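PDB 5F9Z: aminoacyl-tRNA synthetase, which probably attaches proline to its cognate tRNA in an ATP-dependent reaction, and is held here with the inhibitor halofuginone and an ATP analogue. Local coordinates for residues 213-218 with 445-450. Residues are numbered along the deposited sequence; the frame is centred on the assembly and turned at random.
With ZN (zinc ion), chain F; HFG (7-bromo-6-chloro-3-{3-[(2R,3S)-3-hydroxypiperidin-2-yl]-2-oxopropyl}quinazolin-4(3H)-one), chain E.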
loop_
_atom_site.group_PDB
_atom_site.type_symbol
_atom_site.label_atom_id
_atom_site.label_comp_id
_atom_site.label_asym_id
_atom_site.label_seq_id
_atom_site.Cartn_x
_atom_site.Cartn_y
_atom_site.Cartn_z
ATOM N N SER A 213 17.832 7.797 4.793
ATOM C CA SER A 213 19.030 8.571 5.062
ATOM C C SER A 213 18.724 9.671 6.079
ATOM O O SER A 213 17.569 9.939 6.422
ATOM C CB SER A 213 19.580 9.174 3.770
ATOM O OG SER A 213 18.628 10.029 3.163
ATOM N N GLU A 214 19.787 10.313 6.569
ATOM C CA GLU A 214 19.608 11.394 7.532
ATOM C C GLU A 214 18.857 12.565 6.910
ATOM O O GLU A 214 18.064 13.233 7.584
ATOM C CB GLU A 214 20.965 11.848 8.071
ATOM C CG GLU A 214 21.734 10.768 8.813
ATOM C CD GLU A 214 21.056 10.348 10.105
ATOM O OE1 GLU A 214 20.274 11.149 10.661
ATOM O OE2 GLU A 214 21.304 9.214 10.565
ATOM N N ASN A 215 19.086 12.822 5.622
ATOM C CA ASN A 215 18.396 13.902 4.932
ATOM C C ASN A 215 16.952 13.552 4.595
ATOM O O ASN A 215 16.143 14.461 4.378
ATOM C CB ASN A 215 19.159 14.274 3.656
ATOM C CG ASN A 215 18.527 15.433 2.911
ATOM O OD1 ASN A 215 18.157 15.307 1.743
ATOM N ND2 ASN A 215 18.391 16.568 3.586
ATOM N N GLU A 216 16.607 12.265 4.563
ATOM C CA GLU A 216 15.270 11.826 4.192
ATOM C C GLU A 216 14.443 11.305 5.359
ATOM O O GLU A 216 13.246 11.056 5.180
ATOM C CB GLU A 216 15.351 10.737 3.112
ATOM C CG GLU A 216 15.508 11.281 1.705
ATOM C CD GLU A 216 14.267 12.006 1.228
ATOM O OE1 GLU A 216 13.174 11.404 1.271
ATOM O OE2 GLU A 216 14.381 13.181 0.824
ATOM N N LYS A 217 15.034 11.135 6.538
ATOM C CA LYS A 217 14.290 10.591 7.662
ATOM C C LYS A 217 13.323 11.633 8.221
ATOM O O LYS A 217 13.375 12.820 7.887
ATOM C CB LYS A 217 15.242 10.117 8.760
ATOM C CG LYS A 217 15.837 11.241 9.590
ATOM C CD LYS A 217 16.727 10.699 10.696
ATOM C CE LYS A 217 17.235 11.818 11.592
ATOM N NZ LYS A 217 18.209 11.322 12.603
ATOM N N PHE A 218 12.425 11.166 9.078
ATOM C CA PHE A 218 11.518 12.050 9.801
ATOM C C PHE A 218 12.326 12.922 10.752
ATOM O O PHE A 218 12.966 12.391 11.669
ATOM C CB PHE A 218 10.490 11.217 10.567
ATOM C CG PHE A 218 9.462 12.031 11.307
ATOM C CD1 PHE A 218 9.056 13.269 10.839
ATOM C CD2 PHE A 218 8.901 11.549 12.479
ATOM C CE1 PHE A 218 8.112 14.010 11.527
ATOM C CE2 PHE A 218 7.956 12.285 13.169
ATOM C CZ PHE A 218 7.562 13.517 12.691
ATOM N N GLU A 445 26.463 8.234 2.329
ATOM C CA GLU A 445 25.307 8.532 3.173
ATOM C C GLU A 445 25.405 9.875 3.889
ATOM O O GLU A 445 24.634 10.121 4.826
ATOM C CB GLU A 445 25.056 7.425 4.203
ATOM C CG GLU A 445 24.880 6.047 3.590
ATOM C CD GLU A 445 24.762 4.955 4.631
ATOM O OE1 GLU A 445 24.513 5.280 5.812
ATOM O OE2 GLU A 445 24.923 3.770 4.271
ATOM N N ASP A 446 26.316 10.752 3.477
ATOM C CA ASP A 446 26.384 12.078 4.074
ATOM C C ASP A 446 25.216 12.938 3.600
ATOM O O ASP A 446 24.734 12.807 2.472
ATOM C CB ASP A 446 27.705 12.763 3.723
ATOM C CG ASP A 446 28.907 12.056 4.317
ATOM O OD1 ASP A 446 28.731 11.287 5.286
ATOM O OD2 ASP A 446 30.030 12.276 3.819
ATOM N N VAL A 447 24.757 13.825 4.486
ATOM C CA VAL A 447 23.693 14.759 4.123
ATOM C C VAL A 447 24.169 15.700 3.024
ATOM O O VAL A 447 23.424 16.015 2.087
ATOM C CB VAL A 447 23.213 15.535 5.364
ATOM C CG1 VAL A 447 22.245 16.638 4.964
ATOM C CG2 VAL A 447 22.565 14.590 6.359
ATOM N N SER A 448 25.419 16.158 3.118
ATOM C CA SER A 448 25.960 17.056 2.104
ATOM C C SER A 448 26.029 16.377 0.742
ATOM O O SER A 448 25.824 17.022 -0.293
ATOM C CB SER A 448 27.342 17.551 2.529
ATOM O OG SER A 448 28.196 16.463 2.842
ATOM N N CYS A 449 26.312 15.073 0.721
ATOM C CA CYS A 449 26.394 14.361 -0.549
ATOM C C CYS A 449 25.022 14.251 -1.203
ATOM O O CYS A 449 24.875 14.507 -2.404
ATOM C CB CYS A 449 27.008 12.978 -0.342
ATOM S SG CYS A 449 27.437 12.123 -1.877
ATOM N N GLU A 450 23.999 13.881 -0.425
ATOM C CA GLU A 450 22.655 13.771 -0.984
ATOM C C GLU A 450 22.115 15.124 -1.422
ATOM O O GLU A 450 21.381 15.203 -2.414
ATOM C CB GLU A 450 21.706 13.130 0.028
ATOM C CG GLU A 450 20.342 12.795 -0.550
ATOM C CD GLU A 450 19.498 11.955 0.385
ATOM O OE1 GLU A 450 19.918 11.746 1.542
ATOM O OE2 GLU A 450 18.415 11.500 -0.041
HETATM ZN ZN ZN F . 29.087 10.677 -1.082
HETATM O "O4'" HFG E . 3.337 12.068 10.392
HETATM C C21 HFG E . 4.531 11.997 10.356
HETATM C "C3'" HFG E . 5.279 10.921 11.176
HETATM C "C2'" HFG E . 4.378 9.772 11.631
HETATM N "N1'" HFG E . 3.308 10.250 12.398
HETATM C "C6'" HFG E . 2.230 9.308 12.442
HETATM C "C5'" HFG E . 2.670 7.896 12.050
HETATM C "C4'" HFG E . 3.193 7.842 10.716
HETATM C C39 HFG E . 3.877 9.028 10.375
HETATM O "O7'" HFG E . 5.081 8.698 9.506
HETATM C "C1'" HFG E . 5.391 13.043 9.423
HETATM N N3 HFG E . 4.509 14.225 9.034
HETATM C C4 HFG E . 4.126 15.144 10.001
HETATM O O11 HFG E . 4.497 15.010 11.169
HETATM C C10 HFG E . 3.338 16.202 9.653
HETATM C C5 HFG E . 2.921 17.179 10.629
HETATM C C2 HFG E . 4.116 14.370 7.787
HETATM N N1 HFG E . 3.339 15.396 7.408
HETATM C C9 HFG E . 2.945 16.320 8.334
HETATM C C8 HFG E . 2.133 17.394 7.940
HETATM C C7 HFG E . 1.724 18.351 8.902
HETATM BR BR1 HFG E . 0.592 19.845 8.347
HETATM C C6 HFG E . 2.125 18.231 10.242
HETATM CL CL1 HFG E . 1.614 19.427 11.433
HETATM O O HOH W 1 22.555 9.191 5.879
HETATM O O HOH W 2 21.693 11.759 4.063
#
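Glu450, in the first turn of helix 447-458, reaches across to Ser213 and joins the C-terminal zinc-binding domain of this prolyl-tRNA synthetase to its class II catalytic core, at the loop between strands 208-211 and 223-231. Its CG stands anti to the backbone N (chi1 -172°) and the chain beyond is extended, which carries the carboxylate off the helix and into the loop. CG passes 4.0 Å from Asn215 OD1, and CD lies beside the same amide, the two flat groups turned 74° apart. At the tip the oxygens divide the work. OE1 accepts a hydrogen bond of 2.7 Å from Ser213 OG through its syn lone pair, and takes another from a water that also accepts from Asn215 N. OE2 lies 3.4 Å from Glu216 CG and is hydrogen-bonded to Ser476 OG on strand 475-480. A long acid thus suits this buried place, where short hydroxyls meet it. Glu216 OE2 lies 4.5 Å from Glu450 OE2, but salt bridges from Glu216 to Lys454 and Lys475 probably offset the like charges; Lys454 NZ is also hydrogen-bonded to Asn215 OD1. At the exposed rim the branched Val447 makes van der Waals contact: CG2 meets Glu214 CB at 3.6 Å, and CG1 lies beside the Asn215 side chain. A second water links Glu214 N to Glu445 O. Two residues that take no part in the contact itself hold bound groups: Phe218 lays one ring face against halofuginone, with Phe218 CE2 3.6 Å from C3' of halofuginone, while Cys444, Cys494 and Cys497 complete the zinc site, which Cys449 SG joins at 2.3 Å.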